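Local atomic coordinates of transcription factor GAMBIF1 (Anopheles gambiae, PDB entry 1BVO), a protein that binds DNA through the Rel-homology specificity domain described here and, as a Dorsal-like factor, probably activates transcription by RNA polymerase II. Residues C58-G63 against K67-N72; L116-R121 against T127-A132; Y95-L100 against L145-F150; K81-V86 against I120-F125. All blocks are in the same frame, centred on the assembly; numbering follows the deposited sequence.

Contact 1. Residues C58-G63 against K67-N72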
# COMPACT_ATOMS: atom_id res chain seq x y z
N CYS C 58 -5.25 17.15 15.42
CA CYS C 58 -4.40 16.15 16.04
C CYS C 58 -2.99 16.66 16.27
O CYS C 58 -2.35 17.19 15.35
CB CYS C 58 -4.30 14.93 15.15
SG CYS C 58 -5.76 13.91 15.07
N VAL C 59 -2.49 16.48 17.48
CA VAL C 59 -1.14 16.87 17.79
C VAL C 59 -0.53 15.56 18.30
O VAL C 59 -1.25 14.58 18.50
CB VAL C 59 -1.09 17.97 18.84
CG1 VAL C 59 -1.92 19.15 18.38
CG2 VAL C 59 -1.56 17.44 20.17
N THR C 60 0.78 15.54 18.46
CA THR C 60 1.47 14.34 18.93
C THR C 60 1.22 14.06 20.43
O THR C 60 0.95 15.00 21.19
CB THR C 60 2.98 14.51 18.70
OG1 THR C 60 3.41 15.74 19.32
CG2 THR C 60 3.29 14.60 17.20
N LYS C 61 1.28 12.79 20.86
CA LYS C 61 1.11 12.44 22.29
C LYS C 61 2.29 13.10 22.98
O LYS C 61 2.26 13.47 24.16
CB LYS C 61 1.25 10.92 22.51
CG LYS C 61 2.24 10.21 21.57
CD LYS C 61 3.16 9.23 22.30
CE LYS C 61 3.21 7.89 21.58
NZ LYS C 61 4.55 7.47 21.10
N GLU C 62 3.33 13.08 22.17
CA GLU C 62 4.68 13.54 22.37
C GLU C 62 4.89 15.00 22.85
O GLU C 62 4.21 15.91 22.40
CB GLU C 62 5.42 13.22 21.03
CG GLU C 62 4.98 11.82 20.40
CD GLU C 62 5.39 11.52 18.94
OE1 GLU C 62 6.08 12.31 18.31
OE2 GLU C 62 4.99 10.46 18.43
N GLY C 63 5.73 15.13 23.89
CA GLY C 63 6.14 16.40 24.48
C GLY C 63 5.15 17.49 24.82
O GLY C 63 4.16 17.68 24.12
N LYS C 67 3.39 18.66 18.62
CA LYS C 67 3.47 19.08 17.22
C LYS C 67 2.30 18.53 16.43
O LYS C 67 1.74 17.47 16.76
CB LYS C 67 4.69 18.47 16.52
CG LYS C 67 5.99 18.49 17.25
CD LYS C 67 6.93 17.51 16.55
CE LYS C 67 8.34 17.64 17.06
NZ LYS C 67 8.92 18.92 16.57
N PRO C 68 1.99 19.18 15.30
CA PRO C 68 0.90 18.79 14.40
C PRO C 68 1.13 17.34 14.07
O PRO C 68 2.25 16.93 13.73
CB PRO C 68 1.16 19.67 13.19
CG PRO C 68 1.61 20.93 13.81
CD PRO C 68 2.60 20.45 14.85
N HIS C 69 0.10 16.54 14.31
CA HIS C 69 0.18 15.14 14.02
C HIS C 69 -0.47 15.05 12.67
O HIS C 69 -1.55 15.60 12.46
CB HIS C 69 -0.60 14.32 15.04
CG HIS C 69 -0.38 12.85 14.90
ND1 HIS C 69 -0.55 12.20 13.70
CD2 HIS C 69 0.07 11.93 15.79
CE1 HIS C 69 -0.21 10.92 13.86
NE2 HIS C 69 0.17 10.74 15.11
N PRO C 70 0.14 14.30 11.74
CA PRO C 70 -0.36 14.12 10.37
C PRO C 70 -1.82 13.73 10.24
O PRO C 70 -2.53 14.24 9.36
CB PRO C 70 0.56 13.03 9.80
CG PRO C 70 1.03 12.30 11.04
CD PRO C 70 1.33 13.46 11.97
N HIS C 71 -2.27 12.84 11.11
CA HIS C 71 -3.65 12.38 11.06
C HIS C 71 -4.72 13.47 10.94
O HIS C 71 -4.60 14.55 11.53
CB HIS C 71 -3.91 11.40 12.19
CG HIS C 71 -3.14 10.12 12.05
ND1 HIS C 71 -3.13 9.15 13.02
CD2 HIS C 71 -2.40 9.65 11.02
CE1 HIS C 71 -2.42 8.11 12.59
NE2 HIS C 71 -1.97 8.39 11.38
N ASN C 72 -5.70 13.22 10.07
CA ASN C 72 -6.78 14.17 9.83
C ASN C 72 -7.99 13.81 10.66
O ASN C 72 -8.25 12.62 10.93
CB ASN C 72 -7.18 14.16 8.35
CG ASN C 72 -6.03 14.42 7.43
OD1 ASN C 72 -5.23 15.34 7.63
ND2 ASN C 72 -5.91 13.58 6.40
O HOH W 1 -6.22 16.76 12.67
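The imidazole of His69 has Val59 O and Thr60 CA near its plane at one edge, while Cys58 CB comes up obliquely. In turn, His69 CE1 stands 3.5 Å above the centre of the His71 ring, covering one of its faces. CG of His69 lies anti to the backbone N (chi1 -171°), which sets that edge beside the end of strand 52-59. ND1 accepts His71 N at 3.2 Å, and NE2 is bonded to Asp139 O.

Around these rings the backbones form one antiparallel bridge. His69 N donates to Cys58 O at 2.7 Å, from well above the carbonyl plane, and Thr60 N donates to Lys67 O at 2.7 Å, in that carbonyl's plane. Val59 and Pro68 face each other as a non-hydrogen-bonded pair, a position that asks nothing of proline's missing N-H. Past the strand end a side chain takes over: Thr60 OG1 accepts Lys67 N at 3.0 Å in a nearly straight bond and gives its own proton to Glu62 O. A small branched hydroxyl suits this turn because it can accept from one backbone group and donate to another. A water completes the other end, accepting from Cys58 N and donating to His71 O.

The two bonds to His69 are consistent with a neutral ring, protonated on NE2, that is fixed in rotation and ties the connection after strand 52-59 to the loop of Asp139.

Contact 2. Residues L116-R121 against T127-A132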
# COMPACT_ATOMS: atom_id res chain seq x y z
N LEU C 116 0.41 20.02 4.10
CA LEU C 116 -0.90 20.68 4.12
C LEU C 116 -1.29 21.33 5.45
O LEU C 116 -1.84 22.43 5.45
CB LEU C 116 -2.00 19.71 3.65
CG LEU C 116 -2.03 19.38 2.15
CD1 LEU C 116 -2.89 18.15 1.88
CD2 LEU C 116 -2.55 20.58 1.37
N ARG C 117 -1.01 20.67 6.58
CA ARG C 117 -1.34 21.25 7.88
C ARG C 117 -0.68 22.63 7.95
O ARG C 117 -1.28 23.58 8.44
CB ARG C 117 -0.87 20.33 9.02
CG ARG C 117 -1.38 20.70 10.44
CD ARG C 117 -2.88 20.44 10.64
NE ARG C 117 -3.30 19.12 10.15
CZ ARG C 117 -3.07 17.96 10.77
NH1 ARG C 117 -2.43 17.96 11.94
NH2 ARG C 117 -3.43 16.82 10.18
N GLN C 118 0.51 22.76 7.36
CA GLN C 118 1.25 24.03 7.34
C GLN C 118 0.55 25.12 6.52
O GLN C 118 0.47 26.27 6.96
CB GLN C 118 2.70 23.83 6.84
CG GLN C 118 3.58 25.09 6.93
CD GLN C 118 5.05 24.86 6.55
OE1 GLN C 118 5.95 25.13 7.36
NE2 GLN C 118 5.29 24.42 5.32
N GLU C 119 0.07 24.76 5.32
CA GLU C 119 -0.64 25.67 4.39
C GLU C 119 -1.84 26.25 5.16
O GLU C 119 -2.00 27.46 5.29
CB GLU C 119 -1.13 24.86 3.15
CG GLU C 119 -0.75 25.44 1.74
CD GLU C 119 -1.19 24.56 0.53
OE1 GLU C 119 -2.41 24.37 0.32
OE2 GLU C 119 -0.30 24.07 -0.22
N ILE C 120 -2.63 25.35 5.74
CA ILE C 120 -3.81 25.66 6.54
C ILE C 120 -3.43 26.63 7.69
O ILE C 120 -4.28 27.37 8.19
CB ILE C 120 -4.31 24.33 7.16
CG1 ILE C 120 -5.75 24.01 6.79
CG2 ILE C 120 -4.22 24.36 8.63
CD1 ILE C 120 -6.21 22.76 7.52
N ARG C 121 -2.16 26.54 8.13
CA ARG C 121 -1.55 27.31 9.23
C ARG C 121 -1.96 26.83 10.62
O ARG C 121 -1.96 27.61 11.57
CB ARG C 121 -1.82 28.82 9.10
CG ARG C 121 -0.99 29.58 8.04
CD ARG C 121 0.46 29.91 8.45
NE ARG C 121 0.60 31.01 9.42
CZ ARG C 121 1.77 31.60 9.71
NH1 ARG C 121 2.88 31.20 9.11
NH2 ARG C 121 1.84 32.58 10.61
N THR C 127 5.51 24.97 16.75
CA THR C 127 6.45 23.88 16.66
C THR C 127 7.09 23.80 15.26
O THR C 127 8.15 23.19 15.08
CB THR C 127 5.63 22.62 16.97
OG1 THR C 127 5.87 22.20 18.32
CG2 THR C 127 5.92 21.50 16.00
N GLY C 128 6.45 24.45 14.29
CA GLY C 128 6.95 24.41 12.93
C GLY C 128 6.84 22.99 12.41
O GLY C 128 6.42 22.08 13.13
N PHE C 129 7.25 22.76 11.17
CA PHE C 129 7.13 21.43 10.62
C PHE C 129 8.43 20.70 10.41
O PHE C 129 8.59 19.94 9.45
CB PHE C 129 6.23 21.45 9.39
CG PHE C 129 4.84 21.86 9.72
CD1 PHE C 129 4.57 23.17 10.09
CD2 PHE C 129 3.83 20.91 9.81
CE1 PHE C 129 3.32 23.53 10.56
CE2 PHE C 129 2.57 21.27 10.27
CZ PHE C 129 2.32 22.58 10.64
N GLY C 130 9.31 20.83 11.41
CA GLY C 130 10.60 20.18 11.35
C GLY C 130 10.43 18.68 11.22
O GLY C 130 11.06 18.03 10.39
N HIS C 131 9.47 18.17 11.98
CA HIS C 131 9.17 16.75 12.00
C HIS C 131 8.73 16.15 10.65
O HIS C 131 8.71 14.93 10.51
CB HIS C 131 8.18 16.47 13.12
CG HIS C 131 6.83 17.10 12.94
ND1 HIS C 131 6.67 18.38 12.44
CD2 HIS C 131 5.59 16.59 13.11
CE1 HIS C 131 5.38 18.62 12.30
NE2 HIS C 131 4.70 17.56 12.70
N ALA C 132 8.43 16.99 9.66
CA ALA C 132 8.02 16.49 8.34
C ALA C 132 9.19 15.81 7.60
O ALA C 132 8.96 14.90 6.83
CB ALA C 132 7.42 17.62 7.50
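A phenylalanine lies against the stem of a surface glutamine here, with no polar bond between the two segments. Phe129 presents a face to Gln118, whose CB sits 3.8 Å from the ring centroid and only 13° off the normal, a clear CH-pi contact. With CG anti to the backbone N and the chain extended beyond it, Gln118 runs over this face in the opposite sense to Phe129, bringing OE1 to 3.6 Å from Phe129 CD1. The amide is inclined 60° to the ring plane, so it does not stack. Glutamine fits because its methylenes can cover an aromatic face while its amide lies toward the solvent side.

Arg117 contributes through its root: CB is 3.8 Å from Phe129 CE2, approaching obliquely. Bends at chi2 and chi3 then carry the guanidinium away from the phenylalanine to a buried place, where NH1 bonds to His69 O and NH2 to His71 O. One arginine thus offers carbon to the aromatic ring and its N-H groups to the backbone of another loop. Phe129 also touches Leu114 and Pro68.

Helix 107-120 finishes in a Schellman motif with Arg121, at positive phi, as its C-prime residue: Val122 N reaches Arg117 O and Arg121 N makes a weak bond to Gln118 O. The contact thus joins this Schellman-terminated helix of the Rel homology DNA-binding domain to the loop that follows it.

Contact 3. Residues Y95-L100 against L145-F150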
# COMPACT_ATOMS: atom_id res chain seq x y z
N TYR C 95 -19.32 22.59 24.23
CA TYR C 95 -19.52 21.92 22.97
C TYR C 95 -19.18 20.50 23.26
O TYR C 95 -18.29 20.21 24.05
CB TYR C 95 -18.64 22.48 21.86
CG TYR C 95 -19.09 22.07 20.49
CD1 TYR C 95 -18.80 20.80 19.99
CD2 TYR C 95 -19.84 22.93 19.69
CE1 TYR C 95 -19.24 20.40 18.74
CE2 TYR C 95 -20.29 22.55 18.44
CZ TYR C 95 -19.99 21.28 17.97
OH TYR C 95 -20.41 20.87 16.73
N THR C 96 -19.91 19.62 22.60
CA THR C 96 -19.72 18.21 22.78
C THR C 96 -19.50 17.68 21.37
O THR C 96 -20.28 17.97 20.46
CB THR C 96 -20.97 17.67 23.49
OG1 THR C 96 -21.02 18.24 24.81
CG2 THR C 96 -20.98 16.17 23.59
N PHE C 97 -18.34 17.05 21.17
CA PHE C 97 -17.99 16.51 19.87
C PHE C 97 -18.58 15.13 19.73
O PHE C 97 -18.01 14.15 20.20
CB PHE C 97 -16.47 16.49 19.70
CG PHE C 97 -15.85 17.84 19.79
CD1 PHE C 97 -15.47 18.37 21.02
CD2 PHE C 97 -15.74 18.62 18.66
CE1 PHE C 97 -14.98 19.67 21.11
CE2 PHE C 97 -15.24 19.92 18.73
CZ PHE C 97 -14.87 20.45 19.96
N ASN C 98 -19.73 15.06 19.07
CA ASN C 98 -20.40 13.78 18.91
C ASN C 98 -20.04 13.08 17.60
O ASN C 98 -20.31 11.89 17.44
CB ASN C 98 -21.91 13.96 19.03
CG ASN C 98 -22.40 15.06 18.15
OD1 ASN C 98 -22.79 14.81 17.01
ND2 ASN C 98 -22.27 16.29 18.62
N ASN C 99 -19.46 13.83 16.65
CA ASN C 99 -19.02 13.23 15.39
C ASN C 99 -17.62 13.76 15.08
O ASN C 99 -17.46 14.79 14.43
CB ASN C 99 -19.99 13.50 14.22
CG ASN C 99 -19.84 12.48 13.07
OD1 ASN C 99 -20.20 12.76 11.92
ND2 ASN C 99 -19.36 11.28 13.38
N LEU C 100 -16.64 13.11 15.70
CA LEU C 100 -15.22 13.44 15.55
C LEU C 100 -14.51 12.10 15.31
O LEU C 100 -14.47 11.23 16.20
CB LEU C 100 -14.68 14.09 16.84
CG LEU C 100 -13.50 15.07 16.79
CD1 LEU C 100 -13.86 16.27 15.94
CD2 LEU C 100 -13.17 15.50 18.21
N LEU C 145 -6.17 15.17 20.83
CA LEU C 145 -6.99 16.16 20.18
C LEU C 145 -6.54 17.49 20.74
O LEU C 145 -6.31 17.61 21.96
CB LEU C 145 -8.47 15.93 20.52
CG LEU C 145 -9.01 14.58 20.06
CD1 LEU C 145 -10.41 14.37 20.60
CD2 LEU C 145 -8.99 14.52 18.55
N CYS C 146 -6.38 18.47 19.88
CA CYS C 146 -5.97 19.78 20.34
C CYS C 146 -7.14 20.74 20.18
O CYS C 146 -7.75 20.82 19.10
CB CYS C 146 -4.78 20.31 19.56
SG CYS C 146 -4.03 21.75 20.36
N PHE C 147 -7.49 21.43 21.26
CA PHE C 147 -8.60 22.36 21.20
C PHE C 147 -8.11 23.79 21.30
O PHE C 147 -7.73 24.26 22.37
CB PHE C 147 -9.60 22.09 22.33
CG PHE C 147 -10.16 20.69 22.33
CD1 PHE C 147 -11.29 20.38 21.59
CD2 PHE C 147 -9.56 19.68 23.06
CE1 PHE C 147 -11.81 19.08 21.57
CE2 PHE C 147 -10.06 18.39 23.06
CZ PHE C 147 -11.19 18.09 22.31
N GLN C 148 -8.05 24.48 20.17
CA GLN C 148 -7.64 25.88 20.20
C GLN C 148 -8.90 26.69 20.19
O GLN C 148 -9.65 26.66 19.20
CB GLN C 148 -6.84 26.27 18.99
CG GLN C 148 -5.44 25.79 18.96
CD GLN C 148 -4.89 26.04 17.63
OE1 GLN C 148 -5.27 25.36 16.65
NE2 GLN C 148 -4.07 27.08 17.51
N VAL C 149 -9.15 27.43 21.27
CA VAL C 149 -10.35 28.24 21.34
C VAL C 149 -10.03 29.70 21.02
O VAL C 149 -8.96 30.20 21.39
CB VAL C 149 -11.05 28.10 22.71
CG1 VAL C 149 -11.94 29.30 23.00
CG2 VAL C 149 -11.89 26.83 22.74
N PHE C 150 -10.93 30.34 20.27
CA PHE C 150 -10.77 31.74 19.91
C PHE C 150 -12.03 32.53 20.27
O PHE C 150 -13.14 32.18 19.85
CB PHE C 150 -10.53 31.91 18.40
CG PHE C 150 -9.29 31.24 17.88
CD1 PHE C 150 -8.03 31.84 18.02
CD2 PHE C 150 -9.37 30.03 17.21
CE1 PHE C 150 -6.88 31.25 17.47
CE2 PHE C 150 -8.23 29.43 16.66
CZ PHE C 150 -6.99 30.04 16.80
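Phe97 and Phe147 meet between the two sheets of the immunoglobulin-like beta-sandwich that forms the DNA-binding half of a Rel homology region. Phe147 belongs to strand 142-152 in the larger sheet, and Phe97 follows directly on strand 94-96 of the smaller one. The two side chains run antiparallel, side by side, with ring centroids 5.3 Å apart and planes at 44°, an oblique pairing. CE1 of each ring makes the nearest approach. Val56 touches both phenylalanines, and Tyr95 CD1 lies 3.8 Å above the centre of the Phe97 ring. The nearest CA atoms, of Leu100 and Leu145, are 9.8 Å apart, and the large flat rings span the gap between the sheets.

The opposite character appears on the outer side of 95-100. Thr96 and Asn98 are exposed there, and the weak bond from Asn98 ND2 to Thr96 O stays within the segment and owes nothing to the other sheet. Polar residues suit this solvent side as the phenylalanines suit the interior.

The loop bends inward again at Leu100. This leucine and Leu145 meet end to end, their closest atoms being Leu100 CD2 and Leu145 CD1 at 3.8 Å.

Contact 4. Residues K81-V86 against I120-F125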
# COMPACT_ATOMS: atom_id res chain seq x y z
N LYS C 81 -10.00 19.82 5.66
CA LYS C 81 -8.55 19.70 5.60
C LYS C 81 -7.97 19.09 6.89
O LYS C 81 -6.95 19.56 7.42
CB LYS C 81 -7.93 21.07 5.26
CG LYS C 81 -7.87 21.39 3.78
CD LYS C 81 -6.41 21.60 3.36
CE LYS C 81 -6.23 21.99 1.89
NZ LYS C 81 -6.24 20.83 0.95
N GLY C 82 -8.62 18.03 7.37
CA GLY C 82 -8.18 17.32 8.55
C GLY C 82 -8.31 18.09 9.85
O GLY C 82 -8.07 17.58 10.95
N VAL C 83 -8.67 19.35 9.70
CA VAL C 83 -8.84 20.23 10.82
C VAL C 83 -10.31 20.40 10.93
O VAL C 83 -11.03 20.48 9.94
CB VAL C 83 -8.16 21.54 10.56
CG1 VAL C 83 -8.65 22.61 11.52
CG2 VAL C 83 -6.67 21.35 10.71
N CYS C 84 -10.77 20.53 12.16
CA CYS C 84 -12.17 20.63 12.38
C CYS C 84 -12.50 21.85 13.22
O CYS C 84 -12.09 21.93 14.37
CB CYS C 84 -12.60 19.32 13.03
SG CYS C 84 -14.25 19.29 13.56
N THR C 85 -13.32 22.72 12.66
CA THR C 85 -13.68 23.99 13.28
C THR C 85 -15.19 24.18 13.54
O THR C 85 -15.98 24.16 12.61
CB THR C 85 -13.26 25.14 12.33
OG1 THR C 85 -12.11 24.72 11.58
CG2 THR C 85 -12.94 26.41 13.10
N VAL C 86 -15.58 24.41 14.80
CA VAL C 86 -16.99 24.63 15.13
C VAL C 86 -17.18 25.80 16.10
O VAL C 86 -16.30 26.09 16.91
CB VAL C 86 -17.68 23.37 15.73
CG1 VAL C 86 -17.69 22.24 14.73
CG2 VAL C 86 -17.02 22.96 17.03
N ILE C 120 -2.63 25.35 5.74
CA ILE C 120 -3.81 25.66 6.54
C ILE C 120 -3.43 26.63 7.69
O ILE C 120 -4.28 27.37 8.19
CB ILE C 120 -4.31 24.33 7.16
CG1 ILE C 120 -5.75 24.01 6.79
CG2 ILE C 120 -4.22 24.36 8.63
CD1 ILE C 120 -6.21 22.76 7.52
N ARG C 121 -2.16 26.54 8.13
CA ARG C 121 -1.55 27.31 9.23
C ARG C 121 -1.96 26.83 10.62
O ARG C 121 -1.96 27.61 11.57
CB ARG C 121 -1.82 28.82 9.10
CG ARG C 121 -0.99 29.58 8.04
CD ARG C 121 0.46 29.91 8.45
NE ARG C 121 0.60 31.01 9.42
CZ ARG C 121 1.77 31.60 9.71
NH1 ARG C 121 2.88 31.20 9.11
NH2 ARG C 121 1.84 32.58 10.61
N VAL C 122 -2.23 25.54 10.76
CA VAL C 122 -2.60 24.99 12.05
C VAL C 122 -1.38 24.45 12.78
O VAL C 122 -0.84 23.40 12.43
CB VAL C 122 -3.66 23.86 11.94
CG1 VAL C 122 -3.79 23.11 13.25
CG2 VAL C 122 -5.00 24.46 11.59
N ASP C 123 -0.92 25.21 13.76
CA ASP C 123 0.21 24.80 14.54
C ASP C 123 -0.05 25.35 15.92
O ASP C 123 0.33 26.47 16.24
CB ASP C 123 1.50 25.37 13.97
CG ASP C 123 2.73 24.97 14.77
OD1 ASP C 123 2.60 24.36 15.85
OD2 ASP C 123 3.84 25.28 14.31
N PRO C 124 -0.73 24.56 16.75
CA PRO C 124 -1.08 24.95 18.11
C PRO C 124 0.06 25.48 18.96
O PRO C 124 -0.01 26.60 19.47
CB PRO C 124 -1.66 23.66 18.69
CG PRO C 124 -2.26 22.98 17.49
CD PRO C 124 -1.18 23.18 16.47
N PHE C 125 1.10 24.68 19.12
CA PHE C 125 2.20 25.07 19.98
C PHE C 125 3.44 25.77 19.39
O PHE C 125 4.43 25.95 20.09
CB PHE C 125 2.61 23.86 20.83
CG PHE C 125 1.51 23.34 21.69
CD1 PHE C 125 0.61 22.38 21.21
CD2 PHE C 125 1.34 23.81 22.98
CE1 PHE C 125 -0.43 21.90 22.01
CE2 PHE C 125 0.30 23.35 23.79
CZ PHE C 125 -0.59 22.39 23.31
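This is partly buried apolar packing where the start of strand 83-87 meets the chain as it leaves helix 107-120. Val83 lies at its middle. Its CG2 methyl is 3.5 Å from Ile120 CD1 and 3.6 Å from Val122 CG2, so one branch touches both Ile120 and Val122. That branch is anti to the carbonyl carbon of Val83, and in Val122 the methyl that meets it holds the same place relative to its own backbone. In both pairings the side chains lie alongside each other, pointing opposite ways, rather than meeting end on.

Beta-branched residues suit such a seam, since they set methyls close to the backbone and fill width without length. Ile120 is longer, and its terminal CD1 also touches CB and the carbonyl O of Lys81. Only the root of that lysine takes part; its chain bends at chi2 and chi4 and leads the amine away. Val83 and Val122 both also rest on Arg117, while Val83 touches Val55 and Val122 touches Ser57, both on the neighbouring strand 52-59. Just past Val83, Cys84 forms a disulfide with Cys79 that crosslinks the hairpin.

Held by van der Waals contact, mostly of methyls, the contact has no directional bond to set its register. The positions of the valines therefore probably depend on the backbone around them, with Lys81 and Gly82 at positive phi on one side and the helix end at Arg121 on the other.

Overall arrangement
Contacts 1 and 3 are buried, whereas contacts 2 and 4 are only partly so. Contact 3 spans the two sheets with rings and leucines; contact 1, at an end of the larger sheet and about 6 Å from the DNA by nearest atoms, relies on backbone bonds and a threonine hydroxyl, with the imidazole of His69 tied outward to Asp139. Contacts 1, 3 and 4 all involve the larger sheet, through neighbouring strands 83-87, 52-59 and 142-152. Contacts 2 and 4 share Ile120 and Arg121 at the helix end and are further joined by Asp123 OD2, which accepts Gly128 N. His131 NE2 and Pro68 O join contact 2 to contact 1, so polar bonds link regions that contacts 2 and 4 themselves hold by carbon.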